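Long-range contacts in protection of telomeres protein 1 (PDB 7CUI), which binds single-stranded telomeric DNA, protects the 3' overhang and regulates telomerase and telomere length, and is represented here by its C-terminal part: residues Arg52-Val57 with Trp163-Val168; Val58-Lys63 with Glu140-His145; Ser77-Phe82 with Phe98-Ala103. All blocks are in the same frame, centred on the assembly; numbering follows the deposited sequence.

Contact 1: Arg52-Val57 with Trp163-Val168; sequences RLRVQV and WFDIYV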
loop_
_atom_site.group_PDB
_atom_site.type_symbol
_atom_site.label_atom_id
_atom_site.label_comp_id
_atom_site.label_asym_id
_atom_site.label_seq_id
_atom_site.Cartn_x
_atom_site.Cartn_y
_atom_site.Cartn_z
ATOM N N ARG A 52 -1.844 13.124 -4.455
ATOM C CA ARG A 52 -2.189 12.286 -5.593
ATOM C C ARG A 52 -0.917 11.995 -6.380
ATOM O O ARG A 52 -0.141 12.905 -6.656
ATOM C CB ARG A 52 -3.169 13.034 -6.499
ATOM C CG ARG A 52 -3.847 12.172 -7.551
ATOM C CD ARG A 52 -4.920 12.983 -8.250
ATOM N NE ARG A 52 -4.633 13.168 -9.662
ATOM C CZ ARG A 52 -5.222 12.480 -10.632
ATOM N NH1 ARG A 52 -6.135 11.570 -10.337
ATOM N NH2 ARG A 52 -4.896 12.707 -11.892
ATOM N N LEU A 53 -0.707 10.725 -6.740
ATOM C CA LEU A 53 0.528 10.331 -7.401
ATOM C C LEU A 53 0.231 9.411 -8.582
ATOM O O LEU A 53 -0.739 8.661 -8.555
ATOM C CB LEU A 53 1.442 9.616 -6.402
ATOM C CG LEU A 53 1.685 10.336 -5.080
ATOM C CD1 LEU A 53 0.816 9.734 -3.999
ATOM C CD2 LEU A 53 3.141 10.225 -4.679
ATOM N N ARG A 54 1.082 9.489 -9.613
ATOM C CA ARG A 54 1.084 8.533 -10.705
ATOM C C ARG A 54 2.295 7.629 -10.510
ATOM O O ARG A 54 3.434 8.103 -10.527
ATOM C CB ARG A 54 1.118 9.240 -12.064
ATOM C CG ARG A 54 0.771 8.326 -13.231
ATOM C CD ARG A 54 0.625 9.042 -14.555
ATOM N NE ARG A 54 -0.275 10.186 -14.467
ATOM C CZ ARG A 54 -1.433 10.297 -15.106
ATOM N NH1 ARG A 54 -1.850 9.329 -15.904
ATOM N NH2 ARG A 54 -2.168 11.383 -14.950
ATOM N N VAL A 55 2.034 6.327 -10.335
ATOM C CA VAL A 55 2.964 5.502 -9.583
ATOM C C VAL A 55 3.052 4.088 -10.160
ATOM O O VAL A 55 2.210 3.663 -10.952
ATOM C CB VAL A 55 2.583 5.537 -8.088
ATOM C CG1 VAL A 55 1.870 4.283 -7.601
ATOM C CG2 VAL A 55 3.764 5.902 -7.209
ATOM N N GLN A 56 4.105 3.378 -9.740
ATOM C CA GLN A 56 4.420 2.012 -10.122
ATOM C C GLN A 56 4.782 1.267 -8.841
ATOM O O GLN A 56 5.457 1.827 -7.980
ATOM C CB GLN A 56 5.680 2.051 -10.981
ATOM C CG GLN A 56 5.621 1.220 -12.248
ATOM C CD GLN A 56 6.911 1.314 -13.031
ATOM O OE1 GLN A 56 7.827 2.063 -12.685
ATOM N NE2 GLN A 56 6.990 0.539 -14.100
ATOM N N VAL A 57 4.338 0.009 -8.702
ATOM C CA VAL A 57 4.703 -0.763 -7.524
ATOM C C VAL A 57 6.066 -1.404 -7.758
ATOM O O VAL A 57 6.300 -2.021 -8.799
ATOM C CB VAL A 57 3.659 -1.826 -7.133
ATOM C CG1 VAL A 57 4.077 -2.561 -5.865
ATOM C CG2 VAL A 57 2.268 -1.237 -6.964
ATOM N N TRP A 163 1.339 1.269 -14.409
ATOM C CA TRP A 163 1.203 2.617 -13.880
ATOM C C TRP A 163 -0.252 2.880 -13.512
ATOM O O TRP A 163 -1.156 2.481 -14.247
ATOM C CB TRP A 163 1.655 3.645 -14.924
ATOM C CG TRP A 163 3.134 3.705 -15.114
ATOM C CD1 TRP A 163 3.868 3.013 -16.029
ATOM C CD2 TRP A 163 4.068 4.498 -14.359
ATOM N NE1 TRP A 163 5.194 3.325 -15.906
ATOM C CE2 TRP A 163 5.349 4.234 -14.892
ATOM C CE3 TRP A 163 3.954 5.409 -13.298
ATOM C CZ2 TRP A 163 6.500 4.846 -14.392
ATOM C CZ3 TRP A 163 5.092 6.010 -12.804
ATOM C CH2 TRP A 163 6.349 5.732 -13.346
ATOM N N PHE A 164 -0.457 3.586 -12.391
ATOM C CA PHE A 164 -1.792 3.946 -11.938
ATOM C C PHE A 164 -1.712 5.167 -11.027
ATOM O O PHE A 164 -0.658 5.454 -10.456
ATOM C CB PHE A 164 -2.491 2.759 -11.263
ATOM C CG PHE A 164 -1.783 2.202 -10.051
ATOM C CD1 PHE A 164 -0.802 1.227 -10.184
ATOM C CD2 PHE A 164 -2.084 2.661 -8.775
ATOM C CE1 PHE A 164 -0.137 0.725 -9.075
ATOM C CE2 PHE A 164 -1.426 2.151 -7.663
ATOM C CZ PHE A 164 -0.456 1.181 -7.813
ATOM N N ASP A 165 -2.836 5.887 -10.923
ATOM C CA ASP A 165 -2.946 7.002 -9.997
ATOM C C ASP A 165 -3.330 6.453 -8.628
ATOM O O ASP A 165 -4.104 5.502 -8.537
ATOM C CB ASP A 165 -3.919 8.068 -10.505
ATOM C CG ASP A 165 -3.388 8.873 -11.680
ATOM O OD1 ASP A 165 -2.155 9.014 -11.784
ATOM O OD2 ASP A 165 -4.214 9.351 -12.483
ATOM N N ILE A 166 -2.768 7.052 -7.572
ATOM C CA ILE A 166 -2.981 6.615 -6.200
ATOM C C ILE A 166 -3.206 7.850 -5.330
ATOM O O ILE A 166 -2.531 8.860 -5.515
ATOM C CB ILE A 166 -1.774 5.776 -5.716
ATOM C CG1 ILE A 166 -2.000 5.129 -4.347
ATOM C CG2 ILE A 166 -0.496 6.600 -5.722
ATOM C CD1 ILE A 166 -3.189 4.210 -4.296
ATOM N N TYR A 167 -4.172 7.768 -4.406
ATOM C CA TYR A 167 -4.333 8.797 -3.389
ATOM C C TYR A 167 -3.715 8.304 -2.088
ATOM O O TYR A 167 -3.916 7.155 -1.705
ATOM C CB TYR A 167 -5.805 9.096 -3.100
ATOM C CG TYR A 167 -6.661 9.513 -4.267
ATOM C CD1 TYR A 167 -6.117 10.082 -5.406
ATOM C CD2 TYR A 167 -8.038 9.377 -4.207
ATOM C CE1 TYR A 167 -6.916 10.474 -6.470
ATOM C CE2 TYR A 167 -8.852 9.767 -5.258
ATOM C CZ TYR A 167 -8.289 10.320 -6.394
ATOM O OH TYR A 167 -9.088 10.701 -7.432
ATOM N N VAL A 168 -2.977 9.185 -1.405
ATOM C CA VAL A 168 -2.399 8.846 -0.114
ATOM C C VAL A 168 -2.790 9.912 0.902
ATOM O O VAL A 168 -2.843 11.096 0.577
ATOM C CB VAL A 168 -0.868 8.657 -0.174
ATOM C CG1 VAL A 168 -0.465 7.568 -1.158
ATOM C CG2 VAL A 168 -0.121 9.955 -0.457
#
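Two strands of a curled beta barrel pair antiparallel here, with L53 facing I166 and V55 facing F164 as hydrogen-bonded pairs. L53 N donates a hydrogen bond to I166 O at 2.9 Å and I166 N answers to L53 O; V55 N and F164 O repeat the pattern at 2.8 Å, F164 N bonding back to V55 O. On the face carrying L53, V55, F164 and I166, apolar groups interlock: V55 CG1 sits over the face of the F164 ring, 4.2 Å from its centroid, while V57 CG2 meets the ring's edge and L53 CB packs on I166 CG2 at 3.6 Å. The face with R52, R54 and D165 carries a salt-bridge network. D165, its CG beside the backbone N (chi1 -72°), is short enough to stand between two longer arginines. Its OD1 lies over the R54 guanidinium, 3.5 Å from R54 NE. Its OD2 is 3.5 Å from R52 NH2; neither bridge has a directed N-H, yet both probably balance this buried carboxylate. Q56 lays its amide on the W163 ring, planes 17° apart, and bonds T161 O through NE2. Such pairing of first and fourth strands helps close an OB fold.

Contact 2: Val58-Lys63 with Glu140-His145; sequences VDFWPK and ERIQHH. With SO4 (sulfate ion), chain E.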
loop_
_atom_site.group_PDB
_atom_site.type_symbol
_atom_site.label_atom_id
_atom_site.label_comp_id
_atom_site.label_asym_id
_atom_site.label_seq_id
_atom_site.Cartn_x
_atom_site.Cartn_y
_atom_site.Cartn_z
ATOM N N VAL A 58 6.933 -1.290 -6.748
ATOM C CA VAL A 58 8.332 -1.652 -6.882
ATOM C C VAL A 58 8.707 -2.711 -5.843
ATOM O O VAL A 58 9.691 -3.429 -6.017
ATOM C CB VAL A 58 9.201 -0.379 -6.828
ATOM C CG1 VAL A 58 10.537 -0.572 -6.098
ATOM C CG2 VAL A 58 9.403 0.196 -8.227
ATOM N N ASP A 59 7.902 -2.817 -4.777
ATOM C CA ASP A 59 8.112 -3.776 -3.702
ATOM C C ASP A 59 6.843 -3.818 -2.847
ATOM O O ASP A 59 5.966 -2.970 -3.014
ATOM C CB ASP A 59 9.357 -3.421 -2.879
ATOM C CG ASP A 59 9.945 -4.581 -2.090
ATOM O OD1 ASP A 59 9.274 -5.616 -1.979
ATOM O OD2 ASP A 59 11.077 -4.439 -1.597
ATOM N N PHE A 60 6.748 -4.801 -1.938
ATOM C CA PHE A 60 5.629 -4.875 -1.006
ATOM C C PHE A 60 6.002 -5.657 0.255
ATOM O O PHE A 60 6.981 -6.405 0.271
ATOM C CB PHE A 60 4.386 -5.464 -1.680
ATOM C CG PHE A 60 4.536 -6.885 -2.164
ATOM C CD1 PHE A 60 4.493 -7.950 -1.272
ATOM C CD2 PHE A 60 4.712 -7.159 -3.513
ATOM C CE1 PHE A 60 4.626 -9.257 -1.718
ATOM C CE2 PHE A 60 4.842 -8.464 -3.962
ATOM C CZ PHE A 60 4.803 -9.511 -3.063
ATOM N N TRP A 61 5.176 -5.477 1.299
ATOM C CA TRP A 61 5.333 -6.109 2.600
ATOM C C TRP A 61 3.961 -6.479 3.164
ATOM O O TRP A 61 3.022 -5.687 3.060
ATOM C CB TRP A 61 6.088 -5.181 3.559
ATOM C CG TRP A 61 6.801 -5.953 4.623
ATOM C CD1 TRP A 61 8.068 -6.460 4.549
ATOM C CD2 TRP A 61 6.275 -6.375 5.896
ATOM N NE1 TRP A 61 8.379 -7.147 5.694
ATOM C CE2 TRP A 61 7.299 -7.114 6.536
ATOM C CE3 TRP A 61 5.049 -6.213 6.551
ATOM C CZ2 TRP A 61 7.132 -7.679 7.800
ATOM C CZ3 TRP A 61 4.883 -6.768 7.803
ATOM C CH2 TRP A 61 5.914 -7.485 8.419
ATOM N N PRO A 62 3.778 -7.674 3.778
ATOM C CA PRO A 62 4.827 -8.689 3.890
ATOM C C PRO A 62 5.036 -9.497 2.609
ATOM O O PRO A 62 4.294 -9.348 1.639
ATOM C CB PRO A 62 4.338 -9.579 5.048
ATOM C CG PRO A 62 2.829 -9.423 5.071
ATOM C CD PRO A 62 2.520 -8.092 4.421
ATOM N N LYS A 63 6.060 -10.356 2.613
ATOM C CA LYS A 63 6.462 -11.053 1.405
ATOM C C LYS A 63 5.492 -12.180 1.056
ATOM O O LYS A 63 5.324 -12.480 -0.123
ATOM C CB LYS A 63 7.904 -11.545 1.520
ATOM C CG LYS A 63 8.937 -10.444 1.702
ATOM C CD LYS A 63 8.926 -9.413 0.591
ATOM C CE LYS A 63 10.030 -8.394 0.763
ATOM N NZ LYS A 63 9.563 -7.033 0.420
ATOM N N GLU A 140 5.757 -12.829 -8.345
ATOM C CA GLU A 140 6.357 -14.039 -8.883
ATOM C C GLU A 140 7.874 -13.943 -8.785
ATOM O O GLU A 140 8.542 -14.902 -8.401
ATOM C CB GLU A 140 5.993 -14.203 -10.356
ATOM C CG GLU A 140 4.642 -14.846 -10.577
ATOM C CD GLU A 140 4.133 -14.857 -12.010
ATOM O OE1 GLU A 140 4.926 -14.555 -12.945
ATOM O OE2 GLU A 140 2.934 -15.170 -12.202
ATOM N N ARG A 141 8.392 -12.765 -9.143
ATOM C CA ARG A 141 9.822 -12.523 -9.213
ATOM C C ARG A 141 10.384 -12.386 -7.802
ATOM O O ARG A 141 11.484 -12.857 -7.520
ATOM C CB ARG A 141 10.116 -11.275 -10.053
ATOM C CG ARG A 141 10.188 -11.514 -11.563
ATOM C CD ARG A 141 10.725 -12.823 -12.108
ATOM N NE ARG A 141 12.185 -12.952 -12.146
ATOM C CZ ARG A 141 12.871 -14.050 -12.514
ATOM N NH1 ARG A 141 14.222 -14.004 -12.604
ATOM N NH2 ARG A 141 12.218 -15.161 -12.820
ATOM N N ILE A 142 9.618 -11.733 -6.922
ATOM C CA ILE A 142 10.045 -11.576 -5.542
ATOM C C ILE A 142 10.177 -12.959 -4.903
ATOM O O ILE A 142 11.177 -13.234 -4.240
ATOM C CB ILE A 142 9.114 -10.625 -4.763
ATOM C CG1 ILE A 142 9.448 -9.160 -5.065
ATOM C CG2 ILE A 142 9.161 -10.919 -3.269
ATOM C CD1 ILE A 142 8.527 -8.158 -4.417
ATOM N N GLN A 143 9.189 -13.834 -5.141
ATOM C CA GLN A 143 9.243 -15.187 -4.608
ATOM C C GLN A 143 10.358 -15.989 -5.280
ATOM O O GLN A 143 10.984 -16.843 -4.651
ATOM C CB GLN A 143 7.900 -15.896 -4.777
ATOM C CG GLN A 143 6.795 -15.319 -3.905
ATOM C CD GLN A 143 7.193 -15.166 -2.455
ATOM O OE1 GLN A 143 6.822 -14.199 -1.797
ATOM N NE2 GLN A 143 7.939 -16.128 -1.933
ATOM N N HIS A 144 10.591 -15.711 -6.567
ATOM C CA HIS A 144 11.651 -16.367 -7.309
ATOM C C HIS A 144 12.992 -16.094 -6.632
ATOM O O HIS A 144 13.806 -17.002 -6.479
ATOM C CB HIS A 144 11.645 -15.926 -8.778
ATOM C CG HIS A 144 12.884 -16.331 -9.504
ATOM N ND1 HIS A 144 13.044 -17.593 -10.054
ATOM C CD2 HIS A 144 14.043 -15.672 -9.726
ATOM C CE1 HIS A 144 14.241 -17.685 -10.598
ATOM N NE2 HIS A 144 14.875 -16.519 -10.410
ATOM N N HIS A 145 13.212 -14.838 -6.226
ATOM C CA HIS A 145 14.497 -14.451 -5.658
ATOM C C HIS A 145 14.671 -15.024 -4.252
ATOM O O HIS A 145 15.762 -15.471 -3.890
ATOM C CB HIS A 145 14.697 -12.933 -5.718
ATOM C CG HIS A 145 14.968 -12.430 -7.096
ATOM N ND1 HIS A 145 16.091 -12.803 -7.815
ATOM C CD2 HIS A 145 14.275 -11.587 -7.894
ATOM C CE1 HIS A 145 16.077 -12.210 -8.993
ATOM N NE2 HIS A 145 14.971 -11.457 -9.064
HETATM S S SO4 E . 16.800 -15.211 -14.222
HETATM O O1 SO4 E . 17.475 -15.001 -12.970
HETATM O O2 SO4 E . 15.865 -16.297 -14.082
HETATM O O3 SO4 E . 16.096 -14.011 -14.598
HETATM O O4 SO4 E . 17.763 -15.534 -15.239
#
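I142 points its CD1 methyl from the helix toward the strand end, where it lies 3.7 Å from F60 CE2 and 3.6 Å from D59 OD1. A second branch, CG2, passes the alkyl chain of K63 more loosely, 4.2 Å from K63 CD. An isoleucine suits this place because its two branches can serve an aromatic ring and a lysine's methylenes together.

What it packs against is tied down by polar bonds between the strand end and the loop that follows it. K63 bends at chi2 (-57°) and again at chi4, bringing NZ back to D59 OD1, 2.8 Å away, and to F60 O at 2.7 Å. F60 N also reaches D59 OD1, at 2.7 Å. The two donors come from the same face of the carboxylate, the lysine on the syn side and the amide on the anti side, which probably restrains rotation of the D59 carboxylate. Further out, the F60 ring stacks on W135, and I142 also packs on A155.

On the helix, R141 NE forms a salt bridge with D158. R141 NH1 donates to O2 of a sulfate, probably from the crystallisation liquor, at 3.2 Å, and R141 NH2 lies over the centre of the H144 ring. V58 and D59 both face L85 in a classic beta bulge, consistent with the bending of the long first strand round an OB-fold barrel.

Contact 3: Ser77-Phe82 with Phe98-Ala103; sequences SYVWMF and FFDSDA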
loop_
_atom_site.group_PDB
_atom_site.type_symbol
_atom_site.label_atom_id
_atom_site.label_comp_id
_atom_site.label_asym_id
_atom_site.label_seq_id
_atom_site.Cartn_x
_atom_site.Cartn_y
_atom_site.Cartn_z
ATOM N N SER A 77 -10.993 -12.697 14.200
ATOM C CA SER A 77 -11.339 -11.524 13.409
ATOM C C SER A 77 -10.079 -10.910 12.807
ATOM O O SER A 77 -9.209 -10.432 13.537
ATOM C CB SER A 77 -12.082 -10.502 14.221
ATOM O OG SER A 77 -13.389 -10.957 14.525
ATOM N N TYR A 78 -10.014 -10.895 11.470
ATOM C CA TYR A 78 -8.827 -10.452 10.757
ATOM C C TYR A 78 -9.101 -9.143 10.015
ATOM O O TYR A 78 -10.250 -8.802 9.734
ATOM C CB TYR A 78 -8.355 -11.546 9.794
ATOM C CG TYR A 78 -7.776 -12.781 10.439
ATOM C CD1 TYR A 78 -8.591 -13.739 11.022
ATOM C CD2 TYR A 78 -6.407 -13.005 10.446
ATOM C CE1 TYR A 78 -8.062 -14.877 11.612
ATOM C CE2 TYR A 78 -5.861 -14.136 11.032
ATOM C CZ TYR A 78 -6.693 -15.078 11.615
ATOM O OH TYR A 78 -6.154 -16.197 12.183
ATOM N N VAL A 79 -8.027 -8.409 9.701
ATOM C CA VAL A 79 -8.119 -7.203 8.891
ATOM C C VAL A 79 -6.982 -7.197 7.877
ATOM O O VAL A 79 -5.921 -7.769 8.130
ATOM C CB VAL A 79 -8.108 -5.901 9.720
ATOM C CG1 VAL A 79 -9.394 -5.709 10.512
ATOM C CG2 VAL A 79 -6.872 -5.773 10.602
ATOM N N TRP A 80 -7.235 -6.532 6.741
ATOM C CA TRP A 80 -6.215 -6.304 5.732
ATOM C C TRP A 80 -5.154 -5.371 6.299
ATOM O O TRP A 80 -5.474 -4.338 6.881
ATOM C CB TRP A 80 -6.814 -5.683 4.464
ATOM C CG TRP A 80 -7.783 -6.541 3.712
ATOM C CD1 TRP A 80 -9.075 -6.228 3.398
ATOM C CD2 TRP A 80 -7.540 -7.846 3.156
ATOM N NE1 TRP A 80 -9.655 -7.251 2.697
ATOM C CE2 TRP A 80 -8.740 -8.257 2.535
ATOM C CE3 TRP A 80 -6.436 -8.708 3.128
ATOM C CZ2 TRP A 80 -8.858 -9.485 1.882
ATOM C CZ3 TRP A 80 -6.556 -9.926 2.494
ATOM C CH2 TRP A 80 -7.752 -10.306 1.882
HETATM N N MSE A 81 -3.889 -5.748 6.106
HETATM C CA MSE A 81 -2.785 -4.849 6.383
HETATM C C MSE A 81 -1.557 -5.276 5.584
HETATM O O MSE A 81 -0.983 -6.337 5.817
HETATM C CB MSE A 81 -2.502 -4.775 7.886
HETATM C CG MSE A 81 -1.447 -3.756 8.222
HETATM SE SE MSE A 81 -0.816 -4.001 10.053
HETATM C CE MSE A 81 0.345 -5.585 10.166
ATOM N N PHE A 82 -1.179 -4.424 4.627
ATOM C CA PHE A 82 0.012 -4.619 3.818
ATOM C C PHE A 82 0.478 -3.264 3.295
ATOM O O PHE A 82 -0.254 -2.278 3.378
ATOM C CB PHE A 82 -0.246 -5.627 2.691
ATOM C CG PHE A 82 -1.417 -5.307 1.794
ATOM C CD1 PHE A 82 -2.684 -5.791 2.085
ATOM C CD2 PHE A 82 -1.254 -4.534 0.648
ATOM C CE1 PHE A 82 -3.760 -5.503 1.255
ATOM C CE2 PHE A 82 -2.332 -4.250 -0.180
ATOM C CZ PHE A 82 -3.585 -4.738 0.122
ATOM N N PHE A 98 -1.902 -0.049 2.913
ATOM C CA PHE A 98 -3.306 -0.371 2.724
ATOM C C PHE A 98 -3.801 -1.168 3.929
ATOM O O PHE A 98 -3.331 -2.274 4.194
ATOM C CB PHE A 98 -3.537 -1.089 1.392
ATOM C CG PHE A 98 -3.385 -0.182 0.200
ATOM C CD1 PHE A 98 -2.138 0.025 -0.376
ATOM C CD2 PHE A 98 -4.476 0.503 -0.324
ATOM C CE1 PHE A 98 -1.992 0.883 -1.456
ATOM C CE2 PHE A 98 -4.329 1.359 -1.408
ATOM C CZ PHE A 98 -3.086 1.544 -1.974
ATOM N N PHE A 99 -4.762 -0.580 4.641
ATOM C CA PHE A 99 -5.284 -1.108 5.887
ATOM C C PHE A 99 -6.807 -1.169 5.794
ATOM O O PHE A 99 -7.434 -0.273 5.223
ATOM C CB PHE A 99 -4.820 -0.211 7.039
ATOM C CG PHE A 99 -5.228 -0.663 8.417
ATOM C CD1 PHE A 99 -4.711 -1.829 8.962
ATOM C CD2 PHE A 99 -6.123 0.077 9.179
ATOM C CE1 PHE A 99 -5.088 -2.254 10.230
ATOM C CE2 PHE A 99 -6.500 -0.349 10.447
ATOM C CZ PHE A 99 -5.979 -1.511 10.973
ATOM N N ASP A 100 -7.376 -2.262 6.320
ATOM C CA ASP A 100 -8.799 -2.381 6.606
ATOM C C ASP A 100 -9.641 -1.990 5.387
ATOM O O ASP A 100 -9.485 -2.573 4.317
ATOM C CB ASP A 100 -9.162 -1.644 7.900
ATOM C CG ASP A 100 -10.400 -2.191 8.590
ATOM O OD1 ASP A 100 -11.051 -3.093 8.013
ATOM O OD2 ASP A 100 -10.703 -1.714 9.704
ATOM N N SER A 101 -10.521 -0.992 5.549
ATOM C CA SER A 101 -11.510 -0.640 4.538
ATOM C C SER A 101 -10.873 -0.069 3.266
ATOM O O SER A 101 -11.444 -0.202 2.185
ATOM C CB SER A 101 -12.567 0.282 5.093
ATOM O OG SER A 101 -11.968 1.401 5.725
ATOM N N ASP A 102 -9.695 0.556 3.397
ATOM C CA ASP A 102 -8.994 1.100 2.244
ATOM C C ASP A 102 -8.409 -0.036 1.404
ATOM O O ASP A 102 -8.408 0.035 0.176
ATOM C CB ASP A 102 -7.944 2.130 2.666
ATOM C CG ASP A 102 -8.531 3.455 3.134
ATOM O OD1 ASP A 102 -9.478 3.951 2.480
ATOM O OD2 ASP A 102 -8.036 3.989 4.152
ATOM N N ALA A 103 -7.921 -1.082 2.085
ATOM C CA ALA A 103 -7.401 -2.268 1.425
ATOM C C ALA A 103 -8.541 -3.041 0.767
ATOM O O ALA A 103 -8.365 -3.589 -0.317
ATOM C CB ALA A 103 -6.638 -3.121 2.405
#
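F82 and F98 face each other as an antiparallel hydrogen-bonded pair, in a contact that joins strands 77-87 and 93-99 of a beta hairpin to the start of helix 100-107. From CB the F82 ring leaves between the backbone N and the carbonyl carbon (chi1 55°), a turn that carries it alongside F98, whose CB methylene lies over its face. Along one flank CD2 and then CE2 pass this methylene, with CE2 3.7 Å from F98 CB; the CH-pi contact measures 4.1 Å from F98 CB to the ring centroid. On the other flank CE1 comes to 3.9 Å from A103 CB, and CZ at the tip lies near both F98 CB and A103 CB. Outside the two segments, the ring stacks with F68. With an alanine here, F98 CB and A103 CB would lose the ring on which both rest, which would probably open a gap between strand and helix and leave F68 without its stacking mate.

F98 N donates to F82 O at 2.8 Å and F82 N to F98 O at 3.1 Å; D100 N continues the series to W80 O at 2.9 Å, nearly straight at the hydrogen (172°). Just past the strand, the helix brings the small A103 methyl against W80 CB. On the face that carries M81 (a selenomethionine) and F99, M81 CB meets the ring edge of F99 3.8 Å from CD1, and V79 CG2 packs beside CE1. Apolar side chains of another protein's chain pack on M81 and F99.

Polar bonding across the contact is thus confined to the main chain while the side chains that meet are almost all apolar, so burial probably supplies much of its stability, and the apolar M81 and F99 face is consistent with its packing against another protein's chain.

The three contacts lie at the corners of a nearly equilateral triangle, their centres about 19 Å apart. Along the chain they are nested: contact 3 falls within the loop closed by contact 2, which itself lies inside that closed by contact 1. Strand 49-73 serves contacts 1 and 2 in succession and then pairs with strand 77-87, used by contact 3. All belong to one curled sheet, to which contact 2 adds helix 138-148 and contact 3 the start of helix 100-107. Contacts 1 and 3 meet through I166 and F98; contacts 2 and 3 through W61, P62 and F82. Distant sequence is thereby gathered into a single OB-fold domain.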